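Local coordinates for WbmS, polysaccharide deacetylase involved in O-antigen biosynthesis (Bordetella bronchiseptica, PDB 3HFT), which probably removes acetyl groups from a sugar substrate with the help of a bound zinc ion, as a putative polysaccharide deacetylase of O-antigen biosynthesis, at residues I45-D50 and H92-P97; S123-S128 and V204-P209. All coordinates share one frame; numbering follows the deposited sequence.

How the interactions relate
Interactions 1 and 2 meet at one zinc site, their centres about 10 Å apart. They follow each other along the chain: interaction 1 closes before interaction 2 opens. Residues 45-50 follow strand 39-44, residues 92-97 follow strand 87-91, and residues 204-209 take in most of strand 203-207 and the turn after it. All three strands belong to the same parallel sheet. Residues 123-128 start on strand 123-124 of a second, mixed sheet. The two contacts touch directly: P93 O lies 2.9 Å from H127 N, a probable hydrogen bond. Interaction 1 brings D46 and H92 to the zinc, and the 123-128 segment of interaction 2 adds H127, the remaining protein ligand.

Interaction 1. Residues I45-D50 and H92-P97; sequences IDWAAD and HPNFNP. With EDO (1,2-ethanediol), chain D.
OD1 of D46 and NE2 of H92 meet at a zinc ion that both coordinate. The two atoms are 3.1 Å apart. They are not hydrogen-bonded to each other; the shared metal holds them at this distance. The plane of the carboxylate is tilted 30° from that of the imidazole ring. H92 has its CG anti to the backbone N (chi1 -157°), which extends the ring across to D46. Its other nitrogen, ND1, makes a weak hydrogen bond to R125 O, which helps to fix the rotation of the ring. The second carboxylate oxygen of D46 is also engaged. OD2 accepts a hydrogen bond of 2.6 Å from O2 of a 1,2-ethanediol, probably a solvent molecule from crystallisation, which H211 and D180 also bind. One carboxylate oxygen thus serves the metal and the other a small polar molecule beside it.

This is the Asp-His-His zinc site known from polysaccharide deacetylases, with H127 as its third protein ligand. D46 lies just after strand 39-44, inside a type I' beta turn closed by A48 N to I45 O (3.2 Å). H92 comes directly after strand 87-91.

Beside the metal, the six-membered end of the W47 indole touches the side chain of N94. CB of N94 lies at the ring edge, in its plane, 3.9 Å from CZ2. ND2 of N94 is likewise 3.9 Å from CH2 of W47, with the amide plane turned 63° from the indole. N94 also caps the turn that leads into helix 96-100: its OD1 accepts from N96 N at 3.1 Å, with the donor above the carbonyl plane. The W47 indole also packs edge-to-face with the H127 ring.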
loop_
_atom_site.group_PDB
_atom_site.type_symbol
_atom_site.label_atom_id
_atom_site.label_comp_id
_atom_site.label_asym_id
_atom_site.label_seq_id
_atom_site.Cartn_x
_atom_site.Cartn_y
_atom_site.Cartn_z
ATOM N N ILE A 45 -2.443 -15.436 11.210
ATOM C CA ILE A 45 -2.513 -16.853 11.605
ATOM C C ILE A 45 -2.025 -17.774 10.471
ATOM O O ILE A 45 -1.361 -18.759 10.725
ATOM C CB ILE A 45 -3.906 -17.170 12.185
ATOM C CG1 ILE A 45 -4.100 -16.382 13.509
ATOM C CG2 ILE A 45 -4.109 -18.711 12.406
ATOM C CD1 ILE A 45 -5.504 -16.547 14.168
ATOM N N ASP A 46 -2.310 -17.410 9.225
ATOM C CA ASP A 46 -1.860 -18.147 8.034
ATOM C C ASP A 46 -2.034 -19.663 8.119
ATOM O O ASP A 46 -1.095 -20.429 7.859
ATOM C CB ASP A 46 -0.412 -17.789 7.676
ATOM C CG ASP A 46 -0.317 -16.435 7.023
ATOM O OD1 ASP A 46 -1.276 -15.656 7.203
ATOM O OD2 ASP A 46 0.696 -16.147 6.353
ATOM N N TRP A 47 -3.238 -20.088 8.465
ATOM C CA TRP A 47 -3.598 -21.508 8.441
ATOM C C TRP A 47 -2.746 -22.410 9.330
ATOM O O TRP A 47 -2.668 -23.607 9.099
ATOM C CB TRP A 47 -3.627 -22.048 6.987
ATOM C CG TRP A 47 -4.570 -21.241 6.127
ATOM C CD1 TRP A 47 -5.915 -21.420 6.009
ATOM C CD2 TRP A 47 -4.249 -20.085 5.337
ATOM N NE1 TRP A 47 -6.445 -20.465 5.190
ATOM C CE2 TRP A 47 -5.453 -19.631 4.759
ATOM C CE3 TRP A 47 -3.063 -19.382 5.070
ATOM C CZ2 TRP A 47 -5.515 -18.519 3.918
ATOM C CZ3 TRP A 47 -3.125 -18.273 4.226
ATOM C CH2 TRP A 47 -4.344 -17.861 3.664
ATOM N N ALA A 48 -2.128 -21.855 10.366
ATOM C CA ALA A 48 -1.353 -22.673 11.309
ATOM C C ALA A 48 -2.188 -23.784 11.948
ATOM O O ALA A 48 -3.355 -23.605 12.297
ATOM C CB ALA A 48 -0.764 -21.779 12.397
ATOM N N ALA A 49 -1.574 -24.942 12.132
ATOM C CA ALA A 49 -2.194 -26.012 12.854
ATOM C C ALA A 49 -2.499 -25.496 14.266
ATOM O O ALA A 49 -1.819 -24.622 14.770
ATOM C CB ALA A 49 -1.225 -27.225 12.933
ATOM N N ASP A 50 -3.498 -26.079 14.914
ATOM C CA ASP A 50 -3.885 -25.687 16.257
ATOM C C ASP A 50 -2.750 -25.715 17.279
ATOM O O ASP A 50 -2.678 -24.825 18.119
ATOM C CB ASP A 50 -5.039 -26.568 16.749
ATOM C CG ASP A 50 -6.384 -26.179 16.152
ATOM O OD1 ASP A 50 -6.512 -25.175 15.425
ATOM O OD2 ASP A 50 -7.355 -26.895 16.423
ATOM N N HIS A 92 -8.250 -12.221 8.071
ATOM C CA HIS A 92 -7.164 -12.356 7.125
ATOM C C HIS A 92 -7.671 -13.035 5.841
ATOM O O HIS A 92 -7.371 -14.197 5.565
ATOM C CB HIS A 92 -6.035 -13.154 7.774
ATOM C CG HIS A 92 -4.685 -12.931 7.165
ATOM N ND1 HIS A 92 -4.076 -11.697 7.114
ATOM C CD2 HIS A 92 -3.790 -13.814 6.653
ATOM C CE1 HIS A 92 -2.879 -11.823 6.562
ATOM N NE2 HIS A 92 -2.687 -13.095 6.268
ATOM N N PRO A 93 -8.438 -12.291 5.038
ATOM C CA PRO A 93 -9.010 -12.819 3.807
ATOM C C PRO A 93 -7.913 -13.126 2.786
ATOM O O PRO A 93 -6.891 -12.418 2.738
ATOM C CB PRO A 93 -9.889 -11.658 3.311
ATOM C CG PRO A 93 -9.236 -10.460 3.837
ATOM C CD PRO A 93 -8.775 -10.862 5.214
ATOM N N ASN A 94 -8.137 -14.171 1.987
ATOM C CA ASN A 94 -7.191 -14.593 0.971
ATOM C C ASN A 94 -7.711 -14.403 -0.435
ATOM O O ASN A 94 -8.534 -15.209 -0.929
ATOM C CB ASN A 94 -6.856 -16.059 1.151
ATOM C CG ASN A 94 -5.802 -16.530 0.170
ATOM O OD1 ASN A 94 -5.062 -15.733 -0.424
ATOM N ND2 ASN A 94 -5.701 -17.829 0.029
ATOM N N PHE A 95 -7.242 -13.334 -1.081
ATOM C CA PHE A 95 -7.675 -13.012 -2.428
ATOM C C PHE A 95 -6.686 -13.474 -3.492
ATOM O O PHE A 95 -6.933 -13.245 -4.677
ATOM C CB PHE A 95 -7.888 -11.504 -2.587
ATOM C CG PHE A 95 -8.834 -10.886 -1.574
ATOM C CD1 PHE A 95 -10.168 -11.271 -1.509
ATOM C CD2 PHE A 95 -8.390 -9.866 -0.729
ATOM C CE1 PHE A 95 -11.045 -10.683 -0.587
ATOM C CE2 PHE A 95 -9.267 -9.258 0.175
ATOM C CZ PHE A 95 -10.594 -9.671 0.256
ATOM N N ASN A 96 -5.623 -14.171 -3.091
ATOM C CA ASN A 96 -4.619 -14.664 -4.036
ATOM C C ASN A 96 -5.186 -15.497 -5.173
ATOM O O ASN A 96 -4.773 -15.337 -6.313
ATOM C CB ASN A 96 -3.503 -15.460 -3.322
ATOM C CG ASN A 96 -2.448 -14.571 -2.705
ATOM O OD1 ASN A 96 -2.335 -13.380 -3.045
ATOM N ND2 ASN A 96 -1.649 -15.144 -1.792
ATOM N N PRO A 97 -6.140 -16.385 -4.889
ATOM C CA PRO A 97 -6.692 -17.159 -6.021
ATOM C C PRO A 97 -7.278 -16.300 -7.148
ATOM O O PRO A 97 -7.351 -16.731 -8.291
ATOM C CB PRO A 97 -7.791 -17.996 -5.362
ATOM C CG PRO A 97 -7.332 -18.120 -3.915
ATOM C CD PRO A 97 -6.726 -16.796 -3.600
HETATM C C1 EDO D . 5.125 -17.498 5.423
HETATM O O1 EDO D . 6.346 -16.828 5.746
HETATM C C2 EDO D . 4.207 -17.521 6.649
HETATM O O2 EDO D . 2.829 -17.661 6.259
#

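Interaction 2. Residues S123-S128 and V204-P209; sequences SVRSHS and VLDFHP. With EDO (1,2-ethanediol), chain F.
Strand 203-207 of the parallel sheet faces the segment that carries the zinc ligand H127, and a buried salt bridge joins the two. NH1 of R125 sits over the face of the D206 carboxylate, 3.1 Å from CG, with OD1 and OD2 both 3.3 Å away. The guanidinium and carboxylate planes are 34° apart, and no hydrogen bond forms between them. The R125 chain runs extended until chi3 (-72°), where it bends and turns the guanidinium toward D206. At the edge of this group, in its plane, CG1 of V204 packs 3.9 Å from NH2. Other partners hold R125 more firmly: NE bonds to C148 O, and NH1 bonds to T42 and forms a second salt bridge with D44.

Nearer the metal, a 1,2-ethanediol, probably picked up from the crystallisation solution, bridges the segments. S128 N donates to its O1 at 2.7 Å. NE2 of H208 donates to its O2 at 2.6 Å, in a nearly straight bond (164°). ND1 of H208 is held by D179. The diol sits between H127 and H208 and may mark part of the substrate pocket. R125 NH1 ties D206 and D44 together through charge. Its approach over the face makes the attraction to D206 electrostatic and without direction, while T42 and C148 supply the directed bonds.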
loop_
_atom_site.group_PDB
_atom_site.type_symbol
_atom_site.label_atom_id
_atom_site.label_comp_id
_atom_site.label_asym_id
_atom_site.label_seq_id
_atom_site.Cartn_x
_atom_site.Cartn_y
_atom_site.Cartn_z
ATOM N N SER A 123 -11.056 -4.903 12.298
ATOM C CA SER A 123 -9.696 -4.835 11.763
ATOM C C SER A 123 -9.408 -5.922 10.735
ATOM O O SER A 123 -9.828 -7.066 10.892
ATOM C CB SER A 123 -8.650 -4.861 12.892
ATOM O OG SER A 123 -8.806 -3.755 13.774
ATOM N N VAL A 124 -8.671 -5.558 9.683
ATOM C CA VAL A 124 -8.349 -6.484 8.625
ATOM C C VAL A 124 -6.951 -6.288 8.068
ATOM O O VAL A 124 -6.467 -5.156 7.935
ATOM C CB VAL A 124 -9.370 -6.357 7.432
ATOM C CG1 VAL A 124 -9.415 -4.904 6.885
ATOM C CG2 VAL A 124 -9.025 -7.334 6.302
ATOM N N ARG A 125 -6.301 -7.406 7.752
ATOM C CA ARG A 125 -5.074 -7.402 6.963
ATOM C C ARG A 125 -5.267 -8.509 5.957
ATOM O O ARG A 125 -5.730 -9.600 6.326
ATOM C CB ARG A 125 -3.815 -7.665 7.779
ATOM C CG ARG A 125 -2.552 -7.582 6.918
ATOM C CD ARG A 125 -1.360 -7.845 7.777
ATOM N NE ARG A 125 -1.061 -6.750 8.681
ATOM C CZ ARG A 125 -0.623 -6.902 9.931
ATOM N NH1 ARG A 125 -0.537 -8.101 10.491
ATOM N NH2 ARG A 125 -0.315 -5.833 10.649
ATOM N N SER A 126 -4.973 -8.210 4.688
ATOM C CA SER A 126 -5.137 -9.188 3.608
ATOM C C SER A 126 -3.956 -10.128 3.524
ATOM O O SER A 126 -2.811 -9.703 3.651
ATOM C CB SER A 126 -5.284 -8.498 2.259
ATOM O OG SER A 126 -6.432 -7.669 2.228
ATOM N N HIS A 127 -4.231 -11.418 3.289
ATOM C CA HIS A 127 -3.170 -12.357 3.028
ATOM C C HIS A 127 -2.440 -11.859 1.791
ATOM O O HIS A 127 -3.079 -11.408 0.822
ATOM C CB HIS A 127 -3.661 -13.781 2.790
ATOM C CG HIS A 127 -2.531 -14.737 2.603
ATOM N ND1 HIS A 127 -1.565 -14.917 3.571
ATOM C CD2 HIS A 127 -2.165 -15.505 1.547
ATOM C CE1 HIS A 127 -0.675 -15.798 3.135
ATOM N NE2 HIS A 127 -1.009 -16.156 1.905
ATOM N N SER A 128 -1.111 -11.864 1.867
ATOM C CA SER A 128 -0.236 -11.338 0.797
ATOM C C SER A 128 -0.446 -9.846 0.492
ATOM O O SER A 128 -0.030 -9.358 -0.562
ATOM C CB SER A 128 -0.336 -12.182 -0.468
ATOM O OG SER A 128 0.167 -13.485 -0.156
ATOM N N VAL A 204 3.720 -1.086 14.637
ATOM C CA VAL A 204 2.946 -2.295 14.411
ATOM C C VAL A 204 3.905 -3.359 13.864
ATOM O O VAL A 204 4.672 -3.106 12.908
ATOM C CB VAL A 204 1.748 -2.054 13.454
ATOM C CG1 VAL A 204 0.886 -3.321 13.351
ATOM C CG2 VAL A 204 0.913 -0.840 13.883
ATOM N N LEU A 205 3.899 -4.532 14.507
ATOM C CA LEU A 205 4.740 -5.650 14.075
ATOM C C LEU A 205 3.828 -6.807 13.726
ATOM O O LEU A 205 2.768 -6.977 14.349
ATOM C CB LEU A 205 5.736 -6.058 15.172
ATOM C CG LEU A 205 6.788 -5.027 15.591
ATOM C CD1 LEU A 205 6.273 -4.124 16.740
ATOM C CD2 LEU A 205 8.070 -5.688 16.044
ATOM N N ASP A 206 4.226 -7.592 12.726
ATOM C CA ASP A 206 3.462 -8.736 12.263
ATOM C C ASP A 206 4.270 -10.030 12.415
ATOM O O ASP A 206 5.350 -10.177 11.816
ATOM C CB ASP A 206 3.103 -8.539 10.801
ATOM C CG ASP A 206 2.199 -9.632 10.235
ATOM O OD1 ASP A 206 1.670 -10.466 11.008
ATOM O OD2 ASP A 206 1.983 -9.582 8.990
ATOM N N PHE A 207 3.726 -10.961 13.200
ATOM C CA PHE A 207 4.328 -12.295 13.397
ATOM C C PHE A 207 3.394 -13.394 12.888
ATOM O O PHE A 207 2.188 -13.253 12.937
ATOM C CB PHE A 207 4.576 -12.572 14.871
ATOM C CG PHE A 207 5.651 -11.720 15.502
ATOM C CD1 PHE A 207 5.356 -10.488 16.047
ATOM C CD2 PHE A 207 6.961 -12.193 15.592
ATOM C CE1 PHE A 207 6.367 -9.729 16.668
ATOM C CE2 PHE A 207 7.964 -11.438 16.184
ATOM C CZ PHE A 207 7.662 -10.198 16.710
ATOM N N HIS A 208 3.978 -14.493 12.445
ATOM C CA HIS A 208 3.238 -15.704 12.079
ATOM C C HIS A 208 3.527 -16.790 13.117
ATOM O O HIS A 208 4.681 -17.029 13.456
ATOM C CB HIS A 208 3.649 -16.205 10.697
ATOM C CG HIS A 208 3.410 -15.204 9.616
ATOM N ND1 HIS A 208 4.323 -14.207 9.316
ATOM C CD2 HIS A 208 2.345 -15.000 8.814
ATOM C CE1 HIS A 208 3.827 -13.448 8.351
ATOM N NE2 HIS A 208 2.622 -13.898 8.036
ATOM N N PRO A 209 2.467 -17.437 13.618
ATOM C CA PRO A 209 2.593 -18.546 14.554
ATOM C C PRO A 209 3.621 -19.588 14.126
ATOM O O PRO A 209 4.429 -20.003 14.964
ATOM C CB PRO A 209 1.177 -19.107 14.602
ATOM C CG PRO A 209 0.330 -17.893 14.485
ATOM C CD PRO A 209 1.064 -17.032 13.450
HETATM C C1 EDO F . 0.860 -11.075 4.650
HETATM O O1 EDO F . 0.550 -12.271 3.903
HETATM C C2 EDO F . 1.551 -11.501 5.946
HETATM O O2 EDO F . 0.873 -12.632 6.574
#